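Local coordinates for alpha-catenin-like protein hmp-1 (Caenorhabditis elegans, PDB 5H5M) that binds actin filaments and beta-catenin in the cadherin-catenin complex of adherens junctions, and is required for cell migration and cell shape changes during body enclosure and elongation, at residues Ile11-Asn16 with Glu35-Arg40; Ser53-Arg58 with Ile248-Glu253; Glu297-Gln302 with Thr309-Val314; Asn334-Glu337 with Thr342-Pro345. All coordinates share one frame; numbering follows the deposited sequence.

Contact 1: residues Ile11-Asn16 with Glu35-Arg40; sequences IDTFQN and EGHCER
F14 and H37 both throw their rings out with CG trans to the backbone N (chi1 -179° and -159°), and from facing helices the two side chains slide past each other in opposite directions. The first atom to land is F14 CB, which sits over one face of the imidazole at 3.6 Å from H37 NE2, a CH-pi contact. Beyond it the phenyl ring turns an edge to that imidazole: the planes stand 66° apart with ring centroids separated by 5.2 Å, an edge-to-face pair in which F14 CD1 comes to 3.8 Å from H37 CG. T13 arrives from another direction, its OG1 lying in the imidazole plane at the ring's edge, 3.1 Å from H37 CE1. The hydroxyl has its own partner in the carbonyl of N9, while H37 NE2 is hydrogen-bonded to the carbonyl of E10, so the imidazole is held at its nitrogen as well as covered on a face. With an alanine at H37 the E10 carbonyl would probably lose this side-chain donor, and a gap would open beside F14, whose ring would be less firmly fixed. Next along the same edge of the phenyl ring, F14 CE1 touches C38 CB at 4.2 Å, and L69 and L73 of helix 56-80 add further apolar cover. The short segments run roughly antiparallel, with axes 10.1 Å apart. I11 meanwhile packs on helix 92-122, consistent with the four-helix bundles from which vinculin/alpha-catenin proteins are built, here with helix 6-17 laid against helix 27-49.

Contact 2: residues Ser53-Arg58 with Ile248-Glu253; sequences STRENR and IVEDCE
R55 and E250 meet through a salt bridge that rests mainly on a single oxygen. R55 NE donates to E250 OE2 over 2.9 Å, and at 161° the bond is nearly straight. The acceptor lies close to the guanidinium plane, at its edge, and receives the proton on its syn lone pair, the side facing the other carboxylate oxygen. R55 NH2 adds a weak bond to the same OE2 at 3.3 Å, so two N-H groups converge on one atom. The match is not the flat, two-oxygen pairing often drawn for arginine and carboxylate, because the two planes are turned 34° apart and E250 OE1 stays 3.4 Å from R55 NE. Both side chains reach out to make the bond. The E250 chain is extended beyond CG, and the R55 chain runs straight from CG to NE before presenting its edge. One shell further out, D121 of helix 92-122 forms a salt bridge with R55 NH1, so the guanidinium is shared between two acids and its rotation is probably restricted. R58, a turn along, pairs with D117 of that helix. On the helix that carries E250, I248 and V249 pack against helix 345-374. R55 itself occupies the N-cap position of helix 56-80. Here a polar surface bridge joins the start of helix 56-80 to helix 237-260, two parts of the all-helical M domain of this vinculin/alpha-catenin family member.

Contact 3: residues Glu297-Gln302 with Thr309-Val314; sequences EMDFLQ and TVKQAV
K311 and D299 form the salt bridge of this contact: K311 NZ donates to D299 OD1 over 2.8 Å, using the oxygen's syn lone pair. The other oxygen, D299 OD2, is 3.5 Å from the same nitrogen, so the ammonium group leans on one oxygen. The side chains cross at about a right angle, and the lysine gets there by bending: with chi2 at -113° and chi3 at -70°, its chain folds instead of extending, bringing the ammonium group round to the aspartate. Its methylene groups are used on the way, K311 CG lying 4.0 Å from M298 CB. Replacing K311 by a leucine is likely to leave the D299 carboxylate without its charged mate. Next to this polar pair lies the apolar packing. M298 CG and V310 CG1 touch at 3.7 Å, and the sulfur, at the end of a chain bent at chi2 and chi3, rests against the same methyl group, with M298 SD to V310 CG1 again 3.7 Å. L373 of helix 345-374 touches both M298 and V310, while V294 lies against V310 from helix 276-300, and Y306 adds to the cover of M298. The two segments flank the short turn between helix 276-300 and helix 305-339, a helical hairpin of the bundle. Chemically, the contact divides its work: methionine and valine bury apolar surface next to a third helix, whereas the lysine-aspartate pair carries its opposite charges at the more exposed margin.

Contact 4: residues Asn334-Glu337 with Thr342-Pro345; sequences NRQE and TWDP
Van der Waals packing carries this contact, with W343 laying the outer part of its indole against Q336. W343 CH2 comes to 3.6 Å from Q336 CB, and Q336 CG is equally near that carbon. Extended beyond CG, the glutamine chain carries its amide alongside the ring's far end, where Q336 NE2 is 4.1 Å from W343 CZ3. The amide and indole planes are almost parallel, 2° apart, while the two side chains cross at about a right angle. Backbone atoms join in too: W343 CZ2 lies 3.6 Å from Q336 CA and 3.9 Å from R335 O. The tryptophan thus folds back against the last turn of helix 305-339 from the connection that leads to helix 345-374, the tight reversal of a helical hairpin in this all-helical domain.

Polar links run from these residues to their surroundings. R335 NE forms a salt bridge with E351 of helix 345-374, whose side chain also touches W343, so arginine and tryptophan share E351 as a neighbour. Q336 NE2 makes a weak hydrogen bond to the carbonyl of G258. Past the tryptophan, D344 sits at the N-cap of helix 345-374, its side chain capping a backbone N and OD1 bonded to T347 OG1.

Along the chain the four contacts stand in series, none nested in or crossing another. Contact 1 closes first, across 18 residues, joining helix 6-17 to the following helix 27-49. Contact 2 then spans 189 residues and brings the start of helix 56-80 against helix 237-260, tying the N-terminal bundle to the later one. Contact 3 closes a short turn between helices 276-300 and 305-339, and contact 4 closes the next turn, between helix 305-339 and helix 345-374. Contacts 3 and 4 thus share helix 305-339, near its two ends, with centres about 42 Å apart. Contacts 1 and 4 lie on opposite sides of the chain's centre, about 56 Å apart between centres.

Contact 1: residues Ile11-Asn16 with Glu35-Arg40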
loop_
_atom_site.group_PDB
_atom_site.type_symbol
_atom_site.label_atom_id
_atom_site.label_comp_id
_atom_site.label_asym_id
_atom_site.label_seq_id
_atom_site.Cartn_x
_atom_site.Cartn_y
_atom_site.Cartn_z
ATOM N N ILE A 11 -18.981 -3.172 8.617
ATOM C CA ILE A 11 -19.134 -4.144 7.538
ATOM C C ILE A 11 -19.338 -5.564 8.068
ATOM O O ILE A 11 -20.247 -6.276 7.633
ATOM C CB ILE A 11 -17.912 -4.129 6.601
ATOM C CG1 ILE A 11 -17.878 -2.837 5.784
ATOM C CG2 ILE A 11 -17.929 -5.329 5.674
ATOM C CD1 ILE A 11 -16.656 -2.714 4.904
ATOM N N ASP A 12 -18.489 -5.968 9.009
ATOM C CA ASP A 12 -18.540 -7.319 9.561
ATOM C C ASP A 12 -19.872 -7.622 10.248
ATOM O O ASP A 12 -20.465 -8.678 10.025
ATOM C CB ASP A 12 -17.387 -7.533 10.546
ATOM C CG ASP A 12 -16.035 -7.603 9.856
ATOM O OD1 ASP A 12 -15.998 -7.874 8.636
ATOM O OD2 ASP A 12 -15.008 -7.390 10.537
ATOM N N THR A 13 -20.338 -6.695 11.080
ATOM C CA THR A 13 -21.602 -6.875 11.785
ATOM C C THR A 13 -22.787 -6.849 10.818
ATOM O O THR A 13 -23.742 -7.609 10.979
ATOM C CB THR A 13 -21.808 -5.797 12.870
ATOM O OG1 THR A 13 -21.740 -4.495 12.280
ATOM C CG2 THR A 13 -20.742 -5.916 13.951
ATOM N N PHE A 14 -22.710 -5.981 9.812
ATOM C CA PHE A 14 -23.775 -5.840 8.822
ATOM C C PHE A 14 -24.076 -7.162 8.127
ATOM O O PHE A 14 -25.227 -7.466 7.817
ATOM C CB PHE A 14 -23.400 -4.781 7.786
ATOM C CG PHE A 14 -24.451 -4.549 6.740
ATOM C CD1 PHE A 14 -25.652 -3.937 7.067
ATOM C CD2 PHE A 14 -24.231 -4.925 5.424
ATOM C CE1 PHE A 14 -26.618 -3.714 6.104
ATOM C CE2 PHE A 14 -25.195 -4.703 4.452
ATOM C CZ PHE A 14 -26.391 -4.097 4.793
ATOM N N GLN A 15 -23.034 -7.953 7.897
ATOM C CA GLN A 15 -23.189 -9.245 7.243
ATOM C C GLN A 15 -23.958 -10.236 8.108
ATOM O O GLN A 15 -24.400 -11.274 7.624
ATOM C CB GLN A 15 -21.824 -9.825 6.876
ATOM C CG GLN A 15 -21.187 -9.177 5.660
ATOM C CD GLN A 15 -19.880 -9.835 5.269
ATOM O OE1 GLN A 15 -19.104 -10.258 6.125
ATOM N NE2 GLN A 15 -19.633 -9.933 3.969
ATOM N N ASN A 16 -24.107 -9.914 9.389
ATOM C CA ASN A 16 -24.887 -10.745 10.299
ATOM C C ASN A 16 -26.245 -10.124 10.605
ATOM O O ASN A 16 -27.229 -10.836 10.796
ATOM C CB ASN A 16 -24.120 -10.988 11.600
ATOM C CG ASN A 16 -22.902 -11.869 11.404
ATOM O OD1 ASN A 16 -22.954 -12.870 10.687
ATOM N ND2 ASN A 16 -21.796 -11.500 12.041
ATOM N N GLU A 35 -30.904 0.209 7.142
ATOM C CA GLU A 35 -30.622 1.266 6.177
ATOM C C GLU A 35 -29.593 2.247 6.738
ATOM O O GLU A 35 -28.736 2.737 6.010
ATOM C CB GLU A 35 -31.905 2.005 5.791
ATOM C CG GLU A 35 -32.774 1.257 4.790
ATOM C CD GLU A 35 -34.071 1.980 4.486
ATOM O OE1 GLU A 35 -34.429 2.911 5.239
ATOM O OE2 GLU A 35 -34.734 1.620 3.490
ATOM N N GLY A 36 -29.682 2.526 8.035
ATOM C CA GLY A 36 -28.715 3.383 8.698
ATOM C C GLY A 36 -27.357 2.711 8.766
ATOM O O GLY A 36 -26.321 3.352 8.586
ATOM N N HIS A 37 -27.372 1.408 9.023
ATOM C CA HIS A 37 -26.157 0.600 9.062
ATOM C C HIS A 37 -25.444 0.629 7.709
ATOM O O HIS A 37 -24.230 0.829 7.636
ATOM C CB HIS A 37 -26.500 -0.839 9.460
ATOM C CG HIS A 37 -25.344 -1.613 10.009
ATOM N ND1 HIS A 37 -25.511 -2.703 10.840
ATOM C CD2 HIS A 37 -24.009 -1.468 9.845
ATOM C CE1 HIS A 37 -24.328 -3.190 11.165
ATOM N NE2 HIS A 37 -23.399 -2.460 10.575
ATOM N N CYS A 38 -26.213 0.440 6.642
ATOM C CA CYS A 38 -25.678 0.470 5.285
ATOM C C CYS A 38 -25.076 1.825 4.922
ATOM O O CYS A 38 -24.025 1.894 4.284
ATOM C CB CYS A 38 -26.771 0.115 4.278
ATOM S SG CYS A 38 -26.252 0.217 2.554
ATOM N N GLU A 39 -25.749 2.900 5.320
ATOM C CA GLU A 39 -25.289 4.244 4.992
ATOM C C GLU A 39 -23.994 4.604 5.718
ATOM O O GLU A 39 -23.202 5.401 5.216
ATOM C CB GLU A 39 -26.373 5.277 5.308
ATOM C CG GLU A 39 -27.615 5.154 4.436
ATOM C CD GLU A 39 -27.305 5.247 2.952
ATOM O OE1 GLU A 39 -26.464 6.087 2.566
ATOM O OE2 GLU A 39 -27.896 4.471 2.171
ATOM N N ARG A 40 -23.776 4.017 6.892
ATOM C CA ARG A 40 -22.535 4.243 7.629
ATOM C C ARG A 40 -21.369 3.559 6.927
ATOM O O ARG A 40 -20.247 4.068 6.925
ATOM C CB ARG A 40 -22.652 3.749 9.074
ATOM C CG ARG A 40 -23.527 4.631 9.953
ATOM C CD ARG A 40 -23.351 4.312 11.431
ATOM N NE ARG A 40 -23.906 3.010 11.792
ATOM C CZ ARG A 40 -25.184 2.797 12.089
ATOM N NH1 ARG A 40 -26.052 3.800 12.061
ATOM N NH2 ARG A 40 -25.599 1.579 12.408
#

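Contact 2: residues Ser53-Arg58 with Ile248-Glu253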
loop_
_atom_site.group_PDB
_atom_site.type_symbol
_atom_site.label_atom_id
_atom_site.label_comp_id
_atom_site.label_asym_id
_atom_site.label_seq_id
_atom_site.Cartn_x
_atom_site.Cartn_y
_atom_site.Cartn_z
ATOM N N SER A 53 -5.315 10.966 -2.487
ATOM C CA SER A 53 -4.173 10.081 -2.647
ATOM C C SER A 53 -4.654 8.763 -3.248
ATOM O O SER A 53 -3.866 7.985 -3.786
ATOM C CB SER A 53 -3.471 9.846 -1.310
ATOM O OG SER A 53 -4.373 9.337 -0.343
ATOM N N THR A 54 -5.961 8.525 -3.156
ATOM C CA THR A 54 -6.564 7.299 -3.671
ATOM C C THR A 54 -6.554 7.290 -5.199
ATOM O O THR A 54 -6.812 8.311 -5.833
ATOM C CB THR A 54 -8.015 7.127 -3.155
ATOM O OG1 THR A 54 -8.014 7.085 -1.723
ATOM C CG2 THR A 54 -8.641 5.844 -3.689
ATOM N N ARG A 55 -6.244 6.136 -5.785
ATOM C CA ARG A 55 -6.192 6.000 -7.238
ATOM C C ARG A 55 -7.592 6.014 -7.854
ATOM O O ARG A 55 -8.557 5.550 -7.243
ATOM C CB ARG A 55 -5.449 4.718 -7.628
ATOM C CG ARG A 55 -3.923 4.831 -7.532
ATOM C CD ARG A 55 -3.255 3.463 -7.611
ATOM N NE ARG A 55 -1.807 3.546 -7.797
ATOM C CZ ARG A 55 -0.931 3.772 -6.820
ATOM N NH1 ARG A 55 -1.348 3.954 -5.572
ATOM N NH2 ARG A 55 0.367 3.821 -7.089
ATOM N N GLU A 56 -7.687 6.544 -9.070
ATOM C CA GLU A 56 -8.973 6.782 -9.721
ATOM C C GLU A 56 -9.778 5.513 -9.988
ATOM O O GLU A 56 -10.977 5.467 -9.722
ATOM C CB GLU A 56 -8.761 7.534 -11.037
ATOM C CG GLU A 56 -10.041 7.793 -11.822
ATOM C CD GLU A 56 -11.010 8.711 -11.095
ATOM O OE1 GLU A 56 -10.577 9.447 -10.182
ATOM O OE2 GLU A 56 -12.211 8.695 -11.439
ATOM N N ASN A 57 -9.121 4.489 -10.518
ATOM C CA ASN A 57 -9.814 3.271 -10.911
ATOM C C ASN A 57 -10.343 2.489 -9.707
ATOM O O ASN A 57 -11.406 1.875 -9.781
ATOM C CB ASN A 57 -8.892 2.401 -11.769
ATOM C CG ASN A 57 -9.433 0.997 -11.979
ATOM O OD1 ASN A 57 -9.154 0.088 -11.198
ATOM N ND2 ASN A 57 -10.226 0.820 -13.030
ATOM N N ARG A 58 -9.619 2.532 -8.593
ATOM C CA ARG A 58 -10.078 1.863 -7.381
ATOM C C ARG A 58 -11.167 2.696 -6.707
ATOM O O ARG A 58 -12.071 2.160 -6.066
ATOM C CB ARG A 58 -8.913 1.611 -6.417
ATOM C CG ARG A 58 -9.234 0.597 -5.327
ATOM C CD ARG A 58 -7.992 -0.143 -4.853
ATOM N NE ARG A 58 -7.775 -1.389 -5.582
ATOM C CZ ARG A 58 -6.620 -1.750 -6.128
ATOM N NH1 ARG A 58 -5.559 -0.962 -6.031
ATOM N NH2 ARG A 58 -6.523 -2.905 -6.770
ATOM N N ILE A 248 3.792 -2.213 -10.070
ATOM C CA ILE A 248 4.997 -2.386 -10.876
ATOM C C ILE A 248 4.688 -2.130 -12.353
ATOM O O ILE A 248 5.494 -1.540 -13.077
ATOM C CB ILE A 248 5.599 -3.800 -10.691
ATOM C CG1 ILE A 248 6.249 -3.921 -9.311
ATOM C CG2 ILE A 248 6.630 -4.097 -11.761
ATOM C CD1 ILE A 248 6.719 -5.317 -8.976
ATOM N N VAL A 249 3.506 -2.557 -12.788
ATOM C CA VAL A 249 3.037 -2.283 -14.143
ATOM C C VAL A 249 2.826 -0.782 -14.355
ATOM O O VAL A 249 3.257 -0.228 -15.368
ATOM C CB VAL A 249 1.727 -3.038 -14.448
ATOM C CG1 VAL A 249 1.094 -2.536 -15.748
ATOM C CG2 VAL A 249 1.983 -4.538 -14.508
ATOM N N GLU A 250 2.171 -0.133 -13.394
ATOM C CA GLU A 250 1.981 1.321 -13.422
ATOM C C GLU A 250 3.306 2.071 -13.526
ATOM O O GLU A 250 3.439 3.008 -14.317
ATOM C CB GLU A 250 1.243 1.801 -12.174
ATOM C CG GLU A 250 -0.217 1.417 -12.086
ATOM C CD GLU A 250 -0.889 2.023 -10.865
ATOM O OE1 GLU A 250 -2.040 1.640 -10.559
ATOM O OE2 GLU A 250 -0.263 2.885 -10.210
ATOM N N ASP A 251 4.278 1.661 -12.714
ATOM C CA ASP A 251 5.600 2.281 -12.723
ATOM C C ASP A 251 6.257 2.176 -14.093
ATOM O O ASP A 251 6.855 3.136 -14.577
ATOM C CB ASP A 251 6.508 1.644 -11.672
ATOM C CG ASP A 251 6.029 1.888 -10.259
ATOM O OD1 ASP A 251 5.272 2.860 -10.039
ATOM O OD2 ASP A 251 6.422 1.105 -9.366
ATOM N N CYS A 252 6.145 1.002 -14.707
ATOM C CA CYS A 252 6.676 0.777 -16.046
ATOM C C CYS A 252 6.017 1.708 -17.057
ATOM O O CYS A 252 6.687 2.275 -17.923
ATOM C CB CYS A 252 6.474 -0.681 -16.467
ATOM S SG CYS A 252 7.074 -1.067 -18.131
ATOM N N GLU A 253 4.703 1.869 -16.939
ATOM C CA GLU A 253 3.968 2.740 -17.846
ATOM C C GLU A 253 4.392 4.194 -17.666
ATOM O O GLU A 253 4.456 4.953 -18.633
ATOM C CB GLU A 253 2.461 2.595 -17.631
ATOM C CG GLU A 253 1.919 1.227 -18.006
ATOM C CD GLU A 253 0.427 1.101 -17.764
ATOM O OE1 GLU A 253 -0.144 1.978 -17.079
ATOM O OE2 GLU A 253 -0.175 0.126 -18.261
#

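Contact 3: residues Glu297-Gln302 with Thr309-Val314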
loop_
_atom_site.group_PDB
_atom_site.type_symbol
_atom_site.label_atom_id
_atom_site.label_comp_id
_atom_site.label_asym_id
_atom_site.label_seq_id
_atom_site.Cartn_x
_atom_site.Cartn_y
_atom_site.Cartn_z
ATOM N N GLU A 297 6.790 -14.240 5.805
ATOM C CA GLU A 297 5.620 -15.118 5.827
ATOM C C GLU A 297 6.012 -16.594 5.867
ATOM O O GLU A 297 5.391 -17.391 6.565
ATOM C CB GLU A 297 4.730 -14.849 4.611
ATOM C CG GLU A 297 3.421 -15.622 4.609
ATOM C CD GLU A 297 2.296 -14.884 5.315
ATOM O OE1 GLU A 297 2.548 -13.788 5.861
ATOM O OE2 GLU A 297 1.157 -15.399 5.314
ATOM N N MET A 298 7.050 -16.947 5.118
ATOM C CA MET A 298 7.526 -18.326 5.060
ATOM C C MET A 298 8.293 -18.738 6.317
ATOM O O MET A 298 8.165 -19.871 6.779
ATOM C CB MET A 298 8.406 -18.526 3.822
ATOM C CG MET A 298 7.684 -18.322 2.484
ATOM S SD MET A 298 6.322 -19.472 2.166
ATOM C CE MET A 298 4.913 -18.536 2.760
ATOM N N ASP A 299 9.089 -17.821 6.864
ATOM C CA ASP A 299 9.884 -18.109 8.058
ATOM C C ASP A 299 9.013 -18.392 9.280
ATOM O O ASP A 299 9.424 -19.111 10.191
ATOM C CB ASP A 299 10.840 -16.951 8.365
ATOM C CG ASP A 299 12.013 -16.891 7.403
ATOM O OD1 ASP A 299 12.316 -17.924 6.768
ATOM O OD2 ASP A 299 12.633 -15.814 7.282
ATOM N N PHE A 300 7.814 -17.821 9.299
ATOM C CA PHE A 300 6.874 -18.064 10.385
ATOM C C PHE A 300 6.341 -19.489 10.322
ATOM O O PHE A 300 5.999 -20.086 11.346
ATOM C CB PHE A 300 5.723 -17.058 10.334
ATOM C CG PHE A 300 6.056 -15.729 10.948
ATOM C CD1 PHE A 300 6.634 -15.661 12.210
ATOM C CD2 PHE A 300 5.803 -14.549 10.265
ATOM C CE1 PHE A 300 6.947 -14.438 12.783
ATOM C CE2 PHE A 300 6.114 -13.323 10.831
ATOM C CZ PHE A 300 6.688 -13.266 12.093
ATOM N N LEU A 301 6.280 -20.032 9.110
ATOM C CA LEU A 301 5.831 -21.402 8.907
ATOM C C LEU A 301 6.888 -22.407 9.343
ATOM O O LEU A 301 8.054 -22.060 9.533
ATOM C CB LEU A 301 5.474 -21.636 7.436
ATOM C CG LEU A 301 4.332 -20.791 6.864
ATOM C CD1 LEU A 301 4.161 -21.063 5.377
ATOM C CD2 LEU A 301 3.038 -21.066 7.614
ATOM N N GLN A 302 6.470 -23.654 9.512
ATOM C CA GLN A 302 7.410 -24.752 9.684
ATOM C C GLN A 302 8.147 -24.974 8.362
ATOM O O GLN A 302 7.547 -24.870 7.288
ATOM C CB GLN A 302 6.675 -26.019 10.128
ATOM C CG GLN A 302 7.546 -27.252 10.241
ATOM C CD GLN A 302 6.762 -28.470 10.688
ATOM O OE1 GLN A 302 5.581 -28.374 11.026
ATOM N NE2 GLN A 302 7.415 -29.627 10.686
ATOM N N THR A 309 10.743 -23.796 -1.612
ATOM C CA THR A 309 10.433 -23.516 -3.012
ATOM C C THR A 309 10.045 -22.050 -3.203
ATOM O O THR A 309 10.413 -21.421 -4.196
ATOM C CB THR A 309 9.295 -24.424 -3.528
ATOM O OG1 THR A 309 9.686 -25.797 -3.409
ATOM C CG2 THR A 309 8.988 -24.130 -4.984
ATOM N N VAL A 310 9.311 -21.506 -2.239
ATOM C CA VAL A 310 8.888 -20.113 -2.293
ATOM C C VAL A 310 10.058 -19.168 -2.012
ATOM O O VAL A 310 10.240 -18.175 -2.714
ATOM C CB VAL A 310 7.745 -19.840 -1.293
ATOM C CG1 VAL A 310 7.484 -18.353 -1.170
ATOM C CG2 VAL A 310 6.480 -20.576 -1.720
ATOM N N LYS A 311 10.854 -19.483 -0.994
ATOM C CA LYS A 311 12.028 -18.676 -0.664
ATOM C C LYS A 311 13.036 -18.682 -1.812
ATOM O O LYS A 311 13.742 -17.698 -2.034
ATOM C CB LYS A 311 12.689 -19.176 0.624
ATOM C CG LYS A 311 11.818 -19.018 1.866
ATOM C CD LYS A 311 12.377 -17.998 2.844
ATOM C CE LYS A 311 13.638 -18.505 3.513
ATOM N NZ LYS A 311 14.088 -17.596 4.602
ATOM N N GLN A 312 13.091 -19.793 -2.540
ATOM C CA GLN A 312 13.957 -19.900 -3.707
ATOM C C GLN A 312 13.524 -18.924 -4.803
ATOM O O GLN A 312 14.356 -18.249 -5.414
ATOM C CB GLN A 312 13.955 -21.330 -4.247
ATOM C CG GLN A 312 14.860 -21.534 -5.448
ATOM C CD GLN A 312 16.319 -21.287 -5.120
ATOM O OE1 GLN A 312 16.869 -21.889 -4.197
ATOM N NE2 GLN A 312 16.953 -20.395 -5.874
ATOM N N ALA A 313 12.220 -18.854 -5.046
ATOM C CA ALA A 313 11.678 -17.934 -6.037
ATOM C C ALA A 313 11.938 -16.488 -5.623
ATOM O O ALA A 313 12.252 -15.637 -6.460
ATOM C CB ALA A 313 10.188 -18.178 -6.230
ATOM N N VAL A 314 11.813 -16.222 -4.326
ATOM C CA VAL A 314 12.092 -14.898 -3.777
ATOM C C VAL A 314 13.565 -14.533 -3.944
ATOM O O VAL A 314 13.903 -13.403 -4.301
ATOM C CB VAL A 314 11.715 -14.821 -2.286
ATOM C CG1 VAL A 314 12.240 -13.536 -1.662
ATOM C CG2 VAL A 314 10.205 -14.933 -2.118
#

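Contact 4: residues Asn334-Glu337 with Thr342-Pro345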
loop_
_atom_site.group_PDB
_atom_site.type_symbol
_atom_site.label_atom_id
_atom_site.label_comp_id
_atom_site.label_asym_id
_atom_site.label_seq_id
_atom_site.Cartn_x
_atom_site.Cartn_y
_atom_site.Cartn_z
ATOM N N ASN A 334 21.391 6.741 -18.176
ATOM C CA ASN A 334 22.607 7.439 -18.575
ATOM C C ASN A 334 22.610 7.779 -20.061
ATOM O O ASN A 334 23.132 8.819 -20.461
ATOM C CB ASN A 334 23.847 6.611 -18.227
ATOM C CG ASN A 334 24.070 6.498 -16.730
ATOM O OD1 ASN A 334 23.694 7.388 -15.966
ATOM N ND2 ASN A 334 24.688 5.402 -16.304
ATOM N N ARG A 335 22.032 6.905 -20.877
ATOM C CA ARG A 335 21.957 7.160 -22.312
ATOM C C ARG A 335 21.003 8.313 -22.616
ATOM O O ARG A 335 21.185 9.034 -23.594
ATOM C CB ARG A 335 21.526 5.902 -23.075
ATOM C CG ARG A 335 22.587 4.808 -23.138
ATOM C CD ARG A 335 22.168 3.664 -24.057
ATOM N NE ARG A 335 20.906 3.046 -23.654
ATOM C CZ ARG A 335 20.808 1.855 -23.070
ATOM N NH1 ARG A 335 21.902 1.154 -22.808
ATOM N NH2 ARG A 335 19.618 1.366 -22.740
ATOM N N GLN A 336 19.999 8.494 -21.765
ATOM C CA GLN A 336 18.973 9.504 -21.999
ATOM C C GLN A 336 19.416 10.905 -21.583
ATOM O O GLN A 336 18.961 11.900 -22.148
ATOM C CB GLN A 336 17.684 9.130 -21.263
ATOM C CG GLN A 336 16.489 9.982 -21.658
ATOM C CD GLN A 336 15.226 9.612 -20.907
ATOM O OE1 GLN A 336 15.277 8.985 -19.848
ATOM N NE2 GLN A 336 14.080 10.000 -21.455
ATOM N N GLU A 337 20.291 10.993 -20.588
ATOM C CA GLU A 337 20.796 12.297 -20.178
ATOM C C GLU A 337 21.988 12.670 -21.057
ATOM O O GLU A 337 22.271 13.848 -21.277
ATOM C CB GLU A 337 21.156 12.296 -18.686
ATOM C CG GLU A 337 22.385 13.100 -18.304
ATOM C CD GLU A 337 22.471 13.357 -16.809
ATOM O OE1 GLU A 337 22.129 12.444 -16.027
ATOM O OE2 GLU A 337 22.883 14.469 -16.414
ATOM N N THR A 342 18.457 14.170 -28.538
ATOM C CA THR A 342 18.575 13.969 -29.981
ATOM C C THR A 342 17.876 12.695 -30.460
ATOM O O THR A 342 18.068 12.268 -31.598
ATOM C CB THR A 342 20.052 13.909 -30.412
ATOM O OG1 THR A 342 20.746 12.946 -29.608
ATOM C CG2 THR A 342 20.705 15.269 -30.234
ATOM N N TRP A 343 17.072 12.091 -29.589
ATOM C CA TRP A 343 16.390 10.838 -29.912
ATOM C C TRP A 343 15.304 11.013 -30.966
ATOM O O TRP A 343 14.393 11.825 -30.803
ATOM C CB TRP A 343 15.776 10.219 -28.650
ATOM C CG TRP A 343 16.768 9.564 -27.734
ATOM C CD1 TRP A 343 18.124 9.522 -27.886
ATOM C CD2 TRP A 343 16.479 8.843 -26.530
ATOM N NE1 TRP A 343 18.697 8.827 -26.851
ATOM C CE2 TRP A 343 17.705 8.395 -26.001
ATOM C CE3 TRP A 343 15.300 8.532 -25.841
ATOM C CZ2 TRP A 343 17.792 7.657 -24.823
ATOM C CZ3 TRP A 343 15.384 7.797 -24.668
ATOM C CH2 TRP A 343 16.621 7.368 -24.171
ATOM N N ASP A 344 15.402 10.246 -32.048
ATOM C CA ASP A 344 14.325 10.177 -33.027
ATOM C C ASP A 344 13.289 9.163 -32.530
ATOM O O ASP A 344 13.557 8.439 -31.565
ATOM C CB ASP A 344 14.865 9.803 -34.418
ATOM C CG ASP A 344 15.666 8.511 -34.420
ATOM O OD1 ASP A 344 15.757 7.849 -33.367
ATOM O OD2 ASP A 344 16.197 8.151 -35.494
ATOM N N PRO A 345 12.098 9.127 -33.158
ATOM C CA PRO A 345 11.081 8.136 -32.783
ATOM C C PRO A 345 11.576 6.685 -32.734
ATOM O O PRO A 345 11.107 5.923 -31.890
ATOM C CB PRO A 345 10.027 8.307 -33.877
ATOM C CG PRO A 345 10.085 9.762 -34.183
ATOM C CD PRO A 345 11.536 10.161 -34.051
#